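Local coordinates for protein 432aa long hypothetical deoxyribodipyrimidine photolyase (PDB 2E0I) that probably repairs ultraviolet-damaged DNA by splitting cyclobutane pyrimidine dimers with light, using one FAD for catalysis and probably a second as light-harvesting antenna, at residues R310-K321 against F362-Q370. Numbering follows the deposited sequence.
Sequences RVRMLVAFFLVK and FRVFNPWKQ. With FAD (flavin-adenine dinucleotide), chain E.
Phe317 is the main bump on the outer face of helix 310-321: CG lies anti to the backbone N (chi1 165°), which drives the ring against the Val364-Phe365 backbone. Phe365 turns its edge onto one face of that ring, centroids 5.5 Å apart and planes at 75°, while Val364 CG2 rests 3.4 Å from Phe317 CZ. The Phe365 ring in turn fills the hollow between Phe317, Leu314 and Met313, whose SD makes an oblique Met-aromatic contact 4.2 Å from Phe365 CZ. Polar clasps close both ends. Extended Lys321 lays NZ over the Phe362 face, 4.0 Å from its centroid, as a cation-pi pair, and donates to Arg363 O (2.8 Å) and Ser355. Arg310 NH2 gives Gln370 OE1 a nearly straight bond, guanidinium and amide almost coplanar, while its NH1 pairs with Asp206. On the helix's other flank Arg312 lies against the FAD, O4' over one guanidinium face; an alanine here would probably leave Asp340 without its salt-bridge partner and open a gap beside the flavin. The helix thus stands between the FAD and the loop that leads into helix 367-374, with helices 292-304 and 343-353 packed against it and helix 414-427 backing Phe362, Val364 and Pro367.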
# COMPACT_ATOMS: atom_id res chain seq x y z
N ARG A 310 7.92 -1.15 11.73
CA ARG A 310 8.65 -2.02 12.62
C ARG A 310 7.86 -3.27 12.93
O ARG A 310 8.37 -4.37 12.79
CB ARG A 310 8.95 -1.30 13.93
CG ARG A 310 10.01 -2.03 14.70
CD ARG A 310 11.24 -1.98 13.86
NE ARG A 310 12.30 -2.85 14.33
CZ ARG A 310 13.55 -2.73 13.92
NH1 ARG A 310 13.87 -1.79 13.04
NH2 ARG A 310 14.48 -3.57 14.36
N VAL A 311 6.62 -3.08 13.37
CA VAL A 311 5.76 -4.21 13.71
C VAL A 311 5.47 -5.01 12.46
O VAL A 311 5.43 -6.23 12.49
CB VAL A 311 4.44 -3.72 14.35
CG1 VAL A 311 3.44 -4.86 14.45
CG2 VAL A 311 4.71 -3.15 15.72
N ARG A 312 5.27 -4.29 11.35
CA ARG A 312 4.98 -4.91 10.07
C ARG A 312 6.01 -5.99 9.73
O ARG A 312 5.64 -7.11 9.41
CB ARG A 312 5.00 -3.85 8.98
CG ARG A 312 3.79 -3.83 8.09
CD ARG A 312 3.20 -2.43 8.03
NE ARG A 312 2.63 -2.13 6.72
CZ ARG A 312 1.88 -1.06 6.45
NH1 ARG A 312 1.61 -0.17 7.40
NH2 ARG A 312 1.41 -0.87 5.22
N MET A 313 7.30 -5.67 9.82
CA MET A 313 8.28 -6.68 9.48
C MET A 313 8.53 -7.73 10.55
O MET A 313 8.96 -8.84 10.24
CB MET A 313 9.60 -6.03 9.04
CG MET A 313 10.43 -5.39 10.12
SD MET A 313 11.98 -4.76 9.38
CE MET A 313 11.34 -3.23 8.52
N LEU A 314 8.25 -7.40 11.81
CA LEU A 314 8.43 -8.38 12.88
C LEU A 314 7.40 -9.47 12.66
O LEU A 314 7.67 -10.66 12.81
CB LEU A 314 8.20 -7.76 14.26
CG LEU A 314 9.33 -6.93 14.85
CD1 LEU A 314 8.98 -6.52 16.27
CD2 LEU A 314 10.61 -7.75 14.84
N VAL A 315 6.21 -9.03 12.30
CA VAL A 315 5.09 -9.91 12.06
C VAL A 315 5.35 -10.77 10.82
O VAL A 315 5.11 -11.97 10.81
CB VAL A 315 3.79 -9.07 11.92
CG1 VAL A 315 2.90 -9.61 10.82
CG2 VAL A 315 3.06 -9.04 13.26
N ALA A 316 5.85 -10.13 9.77
CA ALA A 316 6.14 -10.83 8.53
C ALA A 316 7.27 -11.83 8.75
O ALA A 316 7.25 -12.94 8.22
CB ALA A 316 6.50 -9.81 7.45
N PHE A 317 8.27 -11.42 9.52
CA PHE A 317 9.40 -12.28 9.82
C PHE A 317 8.91 -13.56 10.49
O PHE A 317 9.19 -14.66 10.05
CB PHE A 317 10.38 -11.55 10.76
CG PHE A 317 11.39 -12.46 11.42
CD1 PHE A 317 12.51 -12.91 10.72
CD2 PHE A 317 11.22 -12.87 12.75
CE1 PHE A 317 13.45 -13.77 11.33
CE2 PHE A 317 12.15 -13.73 13.37
CZ PHE A 317 13.27 -14.18 12.66
N PHE A 318 8.15 -13.38 11.57
CA PHE A 318 7.60 -14.48 12.35
C PHE A 318 6.82 -15.50 11.53
O PHE A 318 6.93 -16.72 11.75
CB PHE A 318 6.71 -13.92 13.45
CG PHE A 318 6.37 -14.93 14.51
CD1 PHE A 318 7.24 -15.15 15.57
CD2 PHE A 318 5.19 -15.67 14.44
CE1 PHE A 318 6.94 -16.09 16.54
CE2 PHE A 318 4.89 -16.62 15.40
CZ PHE A 318 5.76 -16.83 16.45
N LEU A 319 6.02 -15.04 10.57
CA LEU A 319 5.24 -15.97 9.77
C LEU A 319 6.12 -16.77 8.82
O LEU A 319 5.90 -17.97 8.62
CB LEU A 319 4.17 -15.23 8.97
CG LEU A 319 3.37 -16.12 8.01
CD1 LEU A 319 2.47 -17.04 8.81
CD2 LEU A 319 2.55 -15.26 7.05
N VAL A 320 7.11 -16.13 8.23
CA VAL A 320 7.93 -16.82 7.27
C VAL A 320 9.09 -17.62 7.84
O VAL A 320 9.22 -18.81 7.57
CB VAL A 320 8.48 -15.84 6.22
CG1 VAL A 320 9.27 -16.59 5.18
CG2 VAL A 320 7.33 -15.08 5.57
N LYS A 321 9.92 -16.96 8.64
CA LYS A 321 11.10 -17.61 9.21
C LYS A 321 10.94 -18.30 10.55
O LYS A 321 11.91 -18.83 11.08
CB LYS A 321 12.25 -16.60 9.26
CG LYS A 321 12.73 -16.25 7.87
CD LYS A 321 13.85 -15.23 7.87
CE LYS A 321 14.30 -14.94 6.44
NZ LYS A 321 15.34 -13.86 6.38
N PHE A 362 20.45 -13.54 5.02
CA PHE A 362 19.37 -14.20 5.74
C PHE A 362 19.21 -13.52 7.09
O PHE A 362 19.82 -13.91 8.08
CB PHE A 362 19.67 -15.69 5.93
CG PHE A 362 18.53 -16.47 6.53
CD1 PHE A 362 18.30 -16.45 7.90
CD2 PHE A 362 17.67 -17.21 5.72
CE1 PHE A 362 17.24 -17.15 8.45
CE2 PHE A 362 16.61 -17.92 6.26
CZ PHE A 362 16.39 -17.89 7.63
N ARG A 363 18.39 -12.48 7.11
CA ARG A 363 18.15 -11.69 8.30
C ARG A 363 17.22 -12.36 9.30
O ARG A 363 16.21 -12.97 8.92
CB ARG A 363 17.59 -10.33 7.89
CG ARG A 363 17.49 -9.34 9.02
CD ARG A 363 17.52 -7.94 8.45
NE ARG A 363 18.57 -7.84 7.43
CZ ARG A 363 19.14 -6.70 7.04
NH1 ARG A 363 18.76 -5.54 7.57
NH2 ARG A 363 20.09 -6.73 6.11
N VAL A 364 17.56 -12.26 10.58
CA VAL A 364 16.75 -12.84 11.64
C VAL A 364 16.61 -11.89 12.83
O VAL A 364 17.52 -11.15 13.15
CB VAL A 364 17.36 -14.17 12.14
CG1 VAL A 364 18.76 -13.94 12.61
CG2 VAL A 364 16.53 -14.73 13.27
N PHE A 365 15.44 -11.92 13.47
CA PHE A 365 15.17 -11.06 14.62
C PHE A 365 14.80 -11.90 15.83
O PHE A 365 14.21 -12.97 15.70
CB PHE A 365 14.00 -10.11 14.33
CG PHE A 365 14.26 -9.15 13.22
CD1 PHE A 365 15.23 -8.16 13.35
CD2 PHE A 365 13.53 -9.23 12.03
CE1 PHE A 365 15.47 -7.26 12.32
CE2 PHE A 365 13.77 -8.33 10.99
CZ PHE A 365 14.74 -7.35 11.13
N ASN A 366 15.14 -11.41 17.02
CA ASN A 366 14.80 -12.12 18.24
C ASN A 366 13.49 -11.51 18.74
O ASN A 366 13.46 -10.38 19.22
CB ASN A 366 15.88 -11.93 19.29
CG ASN A 366 15.63 -12.76 20.52
OD1 ASN A 366 14.51 -12.80 21.03
ND2 ASN A 366 16.67 -13.41 21.01
N PRO A 367 12.39 -12.26 18.64
CA PRO A 367 11.09 -11.77 19.09
C PRO A 367 11.12 -11.10 20.44
O PRO A 367 10.66 -9.97 20.59
CB PRO A 367 10.24 -13.03 19.10
CG PRO A 367 10.80 -13.80 17.95
CD PRO A 367 12.29 -13.64 18.14
N TRP A 368 11.66 -11.78 21.44
CA TRP A 368 11.70 -11.24 22.78
C TRP A 368 12.61 -10.04 22.93
O TRP A 368 12.27 -9.08 23.61
CB TRP A 368 12.10 -12.35 23.76
CG TRP A 368 11.26 -13.55 23.57
CD1 TRP A 368 11.58 -14.66 22.85
CD2 TRP A 368 9.89 -13.73 23.99
NE1 TRP A 368 10.51 -15.52 22.79
CE2 TRP A 368 9.46 -14.97 23.48
CE3 TRP A 368 9.00 -12.95 24.74
CZ2 TRP A 368 8.16 -15.46 23.70
CZ3 TRP A 368 7.71 -13.43 24.96
CH2 TRP A 368 7.30 -14.68 24.44
N LYS A 369 13.78 -10.08 22.29
CA LYS A 369 14.69 -8.95 22.37
C LYS A 369 14.05 -7.74 21.71
O LYS A 369 14.04 -6.64 22.27
CB LYS A 369 16.01 -9.29 21.67
CG LYS A 369 17.08 -9.80 22.62
CD LYS A 369 18.33 -10.25 21.89
CE LYS A 369 19.51 -10.35 22.87
NZ LYS A 369 19.16 -11.07 24.14
N GLN A 370 13.50 -7.97 20.53
CA GLN A 370 12.84 -6.94 19.75
C GLN A 370 11.68 -6.34 20.55
O GLN A 370 11.58 -5.13 20.71
CB GLN A 370 12.31 -7.56 18.45
CG GLN A 370 12.27 -6.62 17.27
CD GLN A 370 13.64 -6.33 16.73
OE1 GLN A 370 13.81 -5.51 15.83
NE2 GLN A 370 14.64 -7.00 17.29
PA FAD E . 6.26 6.16 8.40
O1A FAD E . 5.66 7.33 9.08
O2A FAD E . 7.60 5.61 8.69
O5B FAD E . 6.61 6.96 7.04
C5B FAD E . 7.66 6.53 6.18
C4B FAD E . 7.20 6.61 4.72
O4B FAD E . 8.23 6.18 3.82
C3B FAD E . 6.01 5.69 4.51
O3B FAD E . 4.80 6.45 4.64
C2B FAD E . 6.19 5.32 3.04
O2B FAD E . 5.81 6.43 2.22
C1B FAD E . 7.70 5.13 2.99
N9A FAD E . 8.11 3.82 3.55
C8A FAD E . 8.54 3.57 4.79
N7A FAD E . 8.90 2.29 4.89
C5A FAD E . 8.70 1.72 3.70
C6A FAD E . 8.89 0.44 3.19
N6A FAD E . 9.39 -0.53 3.95
N1A FAD E . 8.56 0.19 1.91
C2A FAD E . 8.07 1.14 1.13
N3A FAD E . 7.89 2.37 1.58
C4A FAD E . 8.19 2.69 2.85
N1 FAD E . 3.50 0.17 2.62
C2 FAD E . 2.41 0.47 1.80
O2 FAD E . 2.14 1.63 1.52
N3 FAD E . 1.57 -0.56 1.35
C4 FAD E . 1.84 -1.88 1.72
O4 FAD E . 1.15 -2.79 1.27
C4X FAD E . 2.93 -2.17 2.55
N5 FAD E . 3.13 -3.49 2.98
C5X FAD E . 4.22 -3.80 3.80
C6 FAD E . 4.41 -5.12 4.21
C7 FAD E . 5.52 -5.44 4.99
C7M FAD E . 5.72 -6.91 5.39
C8 FAD E . 6.42 -4.45 5.36
C8M FAD E . 7.66 -4.79 6.20
C9 FAD E . 6.22 -3.14 4.95
C9A FAD E . 5.13 -2.80 4.16
N10 FAD E . 4.92 -1.48 3.72
C10 FAD E . 3.76 -1.16 3.00
C1' FAD E . 5.91 -0.42 4.05
C2' FAD E . 5.70 0.38 5.34
O2' FAD E . 5.56 -0.50 6.46
C3' FAD E . 4.50 1.32 5.26
O3' FAD E . 4.63 2.16 4.11
C4' FAD E . 4.41 2.22 6.50
O4' FAD E . 4.33 1.41 7.68
C5' FAD E . 3.19 3.13 6.43
O5' FAD E . 3.04 3.90 7.63
P FAD E . 3.61 5.40 7.75
O1P FAD E . 3.14 6.16 6.58
O2P FAD E . 3.25 5.90 9.10
O3P FAD E . 5.21 5.20 7.65